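PDB 3BJX: halocarboxylic acid dehalogenase DehI from Pseudomonas putida, which probably hydrolyses the carbon-halogen bond of alpha-haloacids, as a group I dehalogenase with its own all-helical fold. Local coordinates for residues V118-N129 and S203-V214. Residues are numbered along the deposited sequence; the frame is centred on the assembly and turned at random.
Sequences VRRVLYAFNYGN and SDFQALANWPKV. With SO4 (sulfate ion), chain E.
Two torsions bring Phe-125 and Asp-204 together: CG of Phe-125 lies beside its backbone N (chi1 -80°), CG of Asp-204 likewise beside its own, and the side chains run past each other in opposite directions. One face of the ring thereby lies under Asp-204 CA, a CH-pi contact 3.9 Å from the ring centroid and 14° off the normal. Ala-207 CB approaches the same ring obliquely, 3.8 Å from Phe-125 CE2. Cutting the side chain back to an alanine here is likely to strip Asp-204 CA of its ring face and open a gap beside Ala-207 CB. The Asp-204 carboxylate takes a hydrogen bond from Asn-129 ND2 to OD2 (2.9 Å) on its syn lone pair, amide and carboxylate being nearly coplanar. Beyond it sits a sulfate, probably from the crystallisation liquor, hydrogen-bonded by the backbone N of Ser-203, Phe-52 N and Trp-49 NE1; its O1 is 2.9 Å from Asp-204 OD1. At the other end the contact is apolar, with Leu-208 CD2 crossing Val-118 and Leu-122 at about a right angle. Val-118 CG2 lies over a face of the Trp-211 indole, 4.0 Å from CE3, whereas Val-121 CG2 meets the indole edge in its plane, 3.9 Å from CZ3. Val-118 also meets Val-214 tip to tip, CG2 to CG2 at 3.8 Å. The axes of segments 118-129 and 203-208 run nearly antiparallel (169°), 10.3 Å apart at closest approach. This buried helix-helix packing, in a fold without strands, joins helix 112-143 to helix 203-208 and, through N-cap Trp-211, to helix 212-223, while helix 267-299 touches Asn-129 and Asp-204.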
ATOM      1  N   VAL A 118     -10.800 -10.625 -27.077  1.00 21.32           N
ATOM      2  CA  VAL A 118      -9.973  -9.750 -26.215  1.00 19.97           C
ATOM      3  C   VAL A 118     -10.883  -8.660 -25.619  1.00 20.95           C
ATOM      4  O   VAL A 118     -11.001  -8.540 -24.405  1.00 23.95           O
ATOM      5  CB  VAL A 118      -8.761  -9.148 -27.020  1.00 19.71           C
ATOM      6  CG1 VAL A 118      -8.045  -8.023 -26.259  1.00 18.53           C
ATOM      7  CG2 VAL A 118      -7.766 -10.266 -27.468  1.00 17.51           C
ATOM      8  N   ARG A 119     -11.552  -7.909 -26.487  1.00 20.34           N
ATOM      9  CA  ARG A 119     -12.586  -6.922 -26.129  1.00 21.39           C
ATOM     10  C   ARG A 119     -13.619  -7.380 -25.071  1.00 20.32           C
ATOM     11  O   ARG A 119     -13.966  -6.605 -24.176  1.00 20.52           O
ATOM     12  CB  ARG A 119     -13.304  -6.449 -27.422  1.00 21.26           C
ATOM     13  CG  ARG A 119     -14.456  -5.498 -27.203  1.00 21.57           C
ATOM     14  CD  ARG A 119     -15.103  -5.061 -28.489  1.00 22.81           C
ATOM     15  NE  ARG A 119     -14.242  -4.198 -29.302  1.00 23.69           N
ATOM     16  CZ  ARG A 119     -13.730  -4.551 -30.480  1.00 24.24           C
ATOM     17  NH1 ARG A 119     -13.986  -5.748 -30.987  1.00 25.82           N
ATOM     18  NH2 ARG A 119     -12.959  -3.714 -31.157  1.00 24.32           N
ATOM     19  N   ARG A 120     -14.122  -8.612 -25.191  1.00 20.17           N
ATOM     20  CA  ARG A 120     -15.131  -9.146 -24.262  1.00 20.43           C
ATOM     21  C   ARG A 120     -14.572  -9.194 -22.851  1.00 19.59           C
ATOM     22  O   ARG A 120     -15.263  -8.844 -21.883  1.00 21.00           O
ATOM     23  CB  ARG A 120     -15.613 -10.545 -24.687  1.00 19.72           C
ATOM     24  CG  ARG A 120     -16.473 -10.565 -25.968  1.00 22.32           C
ATOM     25  CD  ARG A 120     -17.040 -11.957 -26.341  1.00 22.65           C
ATOM     26  NE  ARG A 120     -18.301 -12.274 -25.647  1.00 25.50           N
ATOM     27  CZ  ARG A 120     -18.452 -13.262 -24.760  1.00 27.48           C
ATOM     28  NH1 ARG A 120     -17.415 -14.042 -24.436  1.00 29.20           N
ATOM     29  NH2 ARG A 120     -19.635 -13.477 -24.182  1.00 26.30           N
ATOM     30  N   VAL A 121     -13.323  -9.644 -22.763  1.00 17.52           N
ATOM     31  CA  VAL A 121     -12.526  -9.719 -21.540  1.00 15.43           C
ATOM     32  C   VAL A 121     -12.229  -8.322 -21.004  1.00 15.93           C
ATOM     33  O   VAL A 121     -12.473  -8.024 -19.830  1.00 17.40           O
ATOM     34  CB  VAL A 121     -11.172 -10.483 -21.817  1.00 14.60           C
ATOM     35  CG1 VAL A 121     -10.156 -10.313 -20.654  1.00 13.47           C
ATOM     36  CG2 VAL A 121     -11.439 -11.957 -22.153  1.00 11.38           C
ATOM     37  N   LEU A 122     -11.711  -7.451 -21.867  1.00 16.00           N
ATOM     38  CA  LEU A 122     -11.423  -6.086 -21.453  1.00 15.86           C
ATOM     39  C   LEU A 122     -12.678  -5.426 -20.834  1.00 15.96           C
ATOM     40  O   LEU A 122     -12.588  -4.788 -19.775  1.00 17.66           O
ATOM     41  CB  LEU A 122     -10.834  -5.264 -22.611  1.00 15.65           C
ATOM     42  CG  LEU A 122      -9.436  -5.589 -23.172  1.00 14.76           C
ATOM     43  CD1 LEU A 122      -9.195  -4.827 -24.485  1.00 12.16           C
ATOM     44  CD2 LEU A 122      -8.335  -5.276 -22.175  1.00 13.09           C
ATOM     45  N   TYR A 123     -13.841  -5.635 -21.456  1.00 15.00           N
ATOM     46  CA  TYR A 123     -15.118  -5.026 -21.001  1.00 13.93           C
ATOM     47  C   TYR A 123     -15.640  -5.555 -19.673  1.00 13.91           C
ATOM     48  O   TYR A 123     -16.191  -4.786 -18.866  1.00 15.06           O
ATOM     49  CB  TYR A 123     -16.205  -5.181 -22.070  1.00 15.81           C
ATOM     50  CG  TYR A 123     -16.105  -4.183 -23.214  1.00 16.68           C
ATOM     51  CD1 TYR A 123     -14.865  -3.605 -23.566  1.00 17.62           C
ATOM     52  CD2 TYR A 123     -17.220  -3.831 -23.949  1.00 14.91           C
ATOM     53  CE1 TYR A 123     -14.749  -2.709 -24.599  1.00 17.31           C
ATOM     54  CE2 TYR A 123     -17.110  -2.928 -24.993  1.00 17.66           C
ATOM     55  CZ  TYR A 123     -15.861  -2.375 -25.306  1.00 17.27           C
ATOM     56  OH  TYR A 123     -15.720  -1.481 -26.324  1.00 18.11           O
ATOM     57  N   ALA A 124     -15.506  -6.863 -19.450  1.00 12.51           N
ATOM     58  CA  ALA A 124     -15.928  -7.460 -18.190  1.00 13.72           C
ATOM     59  C   ALA A 124     -15.144  -6.863 -17.037  1.00 14.76           C
ATOM     60  O   ALA A 124     -15.675  -6.715 -15.929  1.00 18.62           O
ATOM     61  CB  ALA A 124     -15.747  -8.991 -18.213  1.00 14.15           C
ATOM     62  N   PHE A 125     -13.873  -6.569 -17.285  1.00 13.95           N
ATOM     63  CA  PHE A 125     -12.987  -6.036 -16.273  1.00 14.39           C
ATOM     64  C   PHE A 125     -13.204  -4.565 -16.069  1.00 15.25           C
ATOM     65  O   PHE A 125     -13.243  -4.131 -14.926  1.00 15.98           O
ATOM     66  CB  PHE A 125     -11.512  -6.324 -16.580  1.00 14.38           C
ATOM     67  CG  PHE A 125     -11.098  -7.709 -16.216  1.00 13.60           C
ATOM     68  CD1 PHE A 125     -10.869  -8.040 -14.906  1.00 11.56           C
ATOM     69  CD2 PHE A 125     -10.989  -8.696 -17.188  1.00 12.60           C
ATOM     70  CE1 PHE A 125     -10.516  -9.329 -14.564  1.00 12.75           C
ATOM     71  CE2 PHE A 125     -10.645  -9.980 -16.842  1.00 12.30           C
ATOM     72  CZ  PHE A 125     -10.420 -10.303 -15.536  1.00 12.41           C
ATOM     73  N   ASN A 126     -13.318  -3.804 -17.166  1.00 16.56           N
ATOM     74  CA  ASN A 126     -13.740  -2.395 -17.115  1.00 15.99           C
ATOM     75  C   ASN A 126     -14.973  -2.176 -16.270  1.00 16.12           C
ATOM     76  O   ASN A 126     -15.048  -1.189 -15.553  1.00 16.29           O
ATOM     77  CB  ASN A 126     -13.962  -1.820 -18.521  1.00 16.54           C
ATOM     78  CG  ASN A 126     -12.683  -1.719 -19.293  1.00 17.16           C
ATOM     79  OD1 ASN A 126     -11.608  -1.839 -18.700  1.00 18.37           O
ATOM     80  ND2 ASN A 126     -12.769  -1.523 -20.615  1.00 14.51           N
ATOM     81  N   TYR A 127     -15.926  -3.107 -16.359  1.00 16.50           N
ATOM     82  CA  TYR A 127     -17.150  -3.057 -15.570  1.00 16.65           C
ATOM     83  C   TYR A 127     -16.955  -3.364 -14.082  1.00 17.06           C
ATOM     84  O   TYR A 127     -17.491  -2.655 -13.233  1.00 17.53           O
ATOM     85  CB  TYR A 127     -18.235  -3.983 -16.152  1.00 17.82           C
ATOM     86  CG  TYR A 127     -19.506  -3.932 -15.353  1.00 17.45           C
ATOM     87  CD1 TYR A 127     -20.361  -2.844 -15.468  1.00 17.91           C
ATOM     88  CD2 TYR A 127     -19.834  -4.937 -14.454  1.00 18.10           C
ATOM     89  CE1 TYR A 127     -21.524  -2.758 -14.729  1.00 17.47           C
ATOM     90  CE2 TYR A 127     -21.010  -4.863 -13.686  1.00 18.52           C
ATOM     91  CZ  TYR A 127     -21.855  -3.758 -13.838  1.00 18.62           C
ATOM     92  OH  TYR A 127     -23.033  -3.625 -13.112  1.00 17.26           O
ATOM     93  N   GLY A 128     -16.225  -4.432 -13.761  1.00 15.76           N
ATOM     94  CA  GLY A 128     -16.100  -4.825 -12.372  1.00 13.94           C
ATOM     95  C   GLY A 128     -15.002  -4.140 -11.588  1.00 12.98           C
ATOM     96  O   GLY A 128     -15.069  -4.083 -10.368  1.00 13.04           O
ATOM     97  N   ASN A 129     -13.992  -3.630 -12.289  1.00 12.70           N
ATOM     98  CA  ASN A 129     -12.763  -3.127 -11.670  1.00 12.14           C
ATOM     99  C   ASN A 129     -13.057  -1.984 -10.708  1.00 10.80           C
ATOM    100  O   ASN A 129     -12.687  -2.079  -9.541  1.00  8.47           O
ATOM    101  CB  ASN A 129     -11.683  -2.773 -12.727  1.00 12.44           C
ATOM    102  CG  ASN A 129     -10.703  -3.921 -12.994  1.00 13.07           C
ATOM    103  OD1 ASN A 129     -10.705  -4.930 -12.284  1.00 15.04           O
ATOM    104  ND2 ASN A 129      -9.855  -3.765 -14.010  1.00 10.59           N
ATOM    105  N   SER A 203      -5.958 -10.255 -12.066  1.00 13.20           N
ATOM    106  CA  SER A 203      -6.783 -11.223 -12.805  1.00 14.41           C
ATOM    107  C   SER A 203      -6.875 -10.822 -14.258  1.00 15.14           C
ATOM    108  O   SER A 203      -6.993 -11.682 -15.142  1.00 15.63           O
ATOM    109  CB  SER A 203      -8.207 -11.314 -12.246  1.00 15.23           C
ATOM    110  OG  SER A 203      -8.210 -11.660 -10.879  1.00 16.62           O
ATOM    111  N   ASP A 204      -6.803  -9.507 -14.491  1.00 15.53           N
ATOM    112  CA  ASP A 204      -6.911  -8.910 -15.831  1.00 15.79           C
ATOM    113  C   ASP A 204      -5.868  -9.467 -16.751  1.00 15.05           C
ATOM    114  O   ASP A 204      -6.156  -9.762 -17.915  1.00 15.32           O
ATOM    115  CB  ASP A 204      -6.690  -7.393 -15.768  1.00 16.94           C
ATOM    116  CG  ASP A 204      -7.697  -6.693 -14.912  1.00 17.24           C
ATOM    117  OD1 ASP A 204      -7.756  -6.973 -13.679  1.00 19.37           O
ATOM    118  OD2 ASP A 204      -8.412  -5.844 -15.470  1.00 16.54           O
ATOM    119  N   PHE A 205      -4.648  -9.552 -16.213  1.00 15.38           N
ATOM    120  CA  PHE A 205      -3.468 -10.055 -16.919  1.00 14.81           C
ATOM    121  C   PHE A 205      -3.468 -11.583 -17.024  1.00 14.62           C
ATOM    122  O   PHE A 205      -3.049 -12.128 -18.037  1.00 14.15           O
ATOM    123  CB  PHE A 205      -2.183  -9.498 -16.293  1.00 13.46           C
ATOM    124  CG  PHE A 205      -2.109  -7.991 -16.327  1.00 15.46           C
ATOM    125  CD1 PHE A 205      -2.474  -7.278 -17.487  1.00 13.66           C
ATOM    126  CD2 PHE A 205      -1.684  -7.269 -15.212  1.00 15.61           C
ATOM    127  CE1 PHE A 205      -2.428  -5.891 -17.517  1.00 13.21           C
ATOM    128  CE2 PHE A 205      -1.642  -5.880 -15.237  1.00 14.08           C
ATOM    129  CZ  PHE A 205      -2.003  -5.187 -16.389  1.00 13.76           C
ATOM    130  N   GLN A 206      -3.960 -12.274 -15.998  1.00 15.42           N
ATOM    131  CA  GLN A 206      -4.243 -13.723 -16.119  1.00 14.44           C
ATOM    132  C   GLN A 206      -5.178 -14.088 -17.285  1.00 15.02           C
ATOM    133  O   GLN A 206      -5.060 -15.150 -17.908  1.00 14.93           O
ATOM    134  CB  GLN A 206      -4.827 -14.256 -14.814  1.00 15.06           C
ATOM    135  CG  GLN A 206      -3.837 -14.245 -13.659  1.00 15.41           C
ATOM    136  CD  GLN A 206      -4.458 -14.766 -12.373  1.00 16.44           C
ATOM    137  OE1 GLN A 206      -4.767 -13.998 -11.460  1.00 15.84           O
ATOM    138  NE2 GLN A 206      -4.661 -16.071 -12.304  1.00 16.50           N
ATOM    139  N   ALA A 207      -6.108 -13.194 -17.581  1.00 15.35           N
ATOM    140  CA  ALA A 207      -7.143 -13.469 -18.535  1.00 14.00           C
ATOM    141  C   ALA A 207      -6.674 -13.208 -19.948  1.00 15.37           C
ATOM    142  O   ALA A 207      -7.106 -13.872 -20.887  1.00 15.80           O
ATOM    143  CB  ALA A 207      -8.344 -12.623 -18.210  1.00 14.40           C
ATOM    144  N   LEU A 208      -5.811 -12.208 -20.108  1.00 17.01           N
ATOM    145  CA  LEU A 208      -5.296 -11.819 -21.420  1.00 14.34           C
ATOM    146  C   LEU A 208      -4.169 -12.770 -21.786  1.00 15.15           C
ATOM    147  O   LEU A 208      -3.939 -13.033 -22.969  1.00 14.97           O
ATOM    148  CB  LEU A 208      -4.822 -10.364 -21.407  1.00 12.76           C
ATOM    149  CG  LEU A 208      -5.921  -9.285 -21.278  1.00 13.08           C
ATOM    150  CD1 LEU A 208      -5.364  -7.997 -20.669  1.00 11.43           C
ATOM    151  CD2 LEU A 208      -6.648  -8.979 -22.600  1.00 10.18           C
ATOM    152  N   ALA A 209      -3.505 -13.315 -20.755  1.00 15.44           N
ATOM    153  CA  ALA A 209      -2.490 -14.371 -20.924  1.00 15.47           C
ATOM    154  C   ALA A 209      -3.022 -15.611 -21.669  1.00 15.42           C
ATOM    155  O   ALA A 209      -2.248 -16.473 -22.052  1.00 15.51           O
ATOM    156  CB  ALA A 209      -1.878 -14.763 -19.584  1.00 15.35           C
ATOM    157  N   ASN A 210      -4.339 -15.699 -21.853  1.00 15.18           N
ATOM    158  CA  ASN A 210      -4.938 -16.667 -22.761  1.00 16.51           C
ATOM    159  C   ASN A 210      -4.423 -16.442 -24.173  1.00 16.06           C
ATOM    160  O   ASN A 210      -4.276 -17.376 -24.949  1.00 16.01           O
ATOM    161  CB  ASN A 210      -6.471 -16.555 -22.734  1.00 18.13           C
ATOM    162  CG  ASN A 210      -7.083 -17.276 -21.550  1.00 19.08           C
ATOM    163  OD1 ASN A 210      -6.812 -18.454 -21.336  1.00 20.69           O
ATOM    164  ND2 ASN A 210      -7.894 -16.574 -20.769  1.00 18.34           N
ATOM    165  N   TRP A 211      -4.153 -15.189 -24.507  1.00 16.37           N
ATOM    166  CA  TRP A 211      -3.518 -14.864 -25.778  1.00 16.24           C
ATOM    167  C   TRP A 211      -2.201 -14.208 -25.415  1.00 16.61           C
ATOM    168  O   TRP A 211      -2.117 -12.972 -25.369  1.00 18.38           O
ATOM    169  CB  TRP A 211      -4.415 -13.952 -26.614  1.00 16.63           C
ATOM    170  CG  TRP A 211      -5.771 -14.513 -26.780  1.00 16.94           C
ATOM    171  CD1 TRP A 211      -6.143 -15.471 -27.657  1.00 18.27           C
ATOM    172  CD2 TRP A 211      -6.942 -14.188 -26.009  1.00 17.86           C
ATOM    173  NE1 TRP A 211      -7.480 -15.758 -27.508  1.00 19.70           N
ATOM    174  CE2 TRP A 211      -7.993 -14.983 -26.499  1.00 18.68           C
ATOM    175  CE3 TRP A 211      -7.202 -13.288 -24.961  1.00 17.53           C
ATOM    176  CZ2 TRP A 211      -9.292 -14.918 -25.983  1.00 17.28           C
ATOM    177  CZ3 TRP A 211      -8.494 -13.220 -24.454  1.00 18.45           C
ATOM    178  CH2 TRP A 211      -9.520 -14.049 -24.958  1.00 17.30           C
ATOM    179  N   PRO A 212      -1.172 -15.033 -25.124  1.00 16.26           N
ATOM    180  CA  PRO A 212       0.127 -14.535 -24.665  1.00 16.58           C
ATOM    181  C   PRO A 212       0.697 -13.380 -25.469  1.00 15.47           C
ATOM    182  O   PRO A 212       1.319 -12.526 -24.886  1.00 19.03           O
ATOM    183  CB  PRO A 212       1.036 -15.773 -24.765  1.00 15.12           C
ATOM    184  CG  PRO A 212       0.119 -16.895 -24.506  1.00 14.55           C
ATOM    185  CD  PRO A 212      -1.161 -16.511 -25.224  1.00 15.43           C
ATOM    186  N   LYS A 213       0.479 -13.344 -26.775  1.00 16.70           N
ATOM    187  CA  LYS A 213       1.031 -12.281 -27.622  1.00 17.19           C
ATOM    188  C   LYS A 213       0.254 -10.970 -27.474  1.00 16.63           C
ATOM    189  O   LYS A 213       0.832  -9.893 -27.638  1.00 19.40           O
ATOM    190  CB  LYS A 213       1.081 -12.735 -29.098  1.00 17.49           C
ATOM    191  CG  LYS A 213       1.824 -11.759 -30.045  1.00 17.98           C
ATOM    192  CD  LYS A 213       1.498 -12.045 -31.513  1.00 18.86           C
ATOM    193  CE  LYS A 213       2.617 -11.528 -32.454  1.00 19.84           C
ATOM    194  NZ  LYS A 213       2.576 -12.125 -33.848  1.00 20.90           N
ATOM    195  N   VAL A 214      -1.044 -11.056 -27.178  1.00 16.55           N
ATOM    196  CA  VAL A 214      -1.865  -9.888 -26.850  1.00 16.66           C
ATOM    197  C   VAL A 214      -1.329  -9.236 -25.561  1.00 16.92           C
ATOM    198  O   VAL A 214      -1.151  -8.001 -25.488  1.00 18.25           O
ATOM    199  CB  VAL A 214      -3.378 -10.274 -26.660  1.00 17.28           C
ATOM    200  CG1 VAL A 214      -4.155  -9.161 -25.964  1.00 16.05           C
ATOM    201  CG2 VAL A 214      -4.031 -10.614 -27.991  1.00 17.02           C
TER
HETATM  202  S   SO4 E 297      -8.395  -8.164  -9.995  1.00 25.72           S
HETATM  203  O1  SO4 E 297      -9.101  -7.721 -11.212  1.00 24.70           O
HETATM  204  O2  SO4 E 297      -8.869  -7.401  -8.841  1.00 25.61           O
HETATM  205  O3  SO4 E 297      -8.673  -9.577  -9.784  1.00 26.55           O
HETATM  206  O4  SO4 E 297      -6.947  -7.982 -10.105  1.00 24.36           O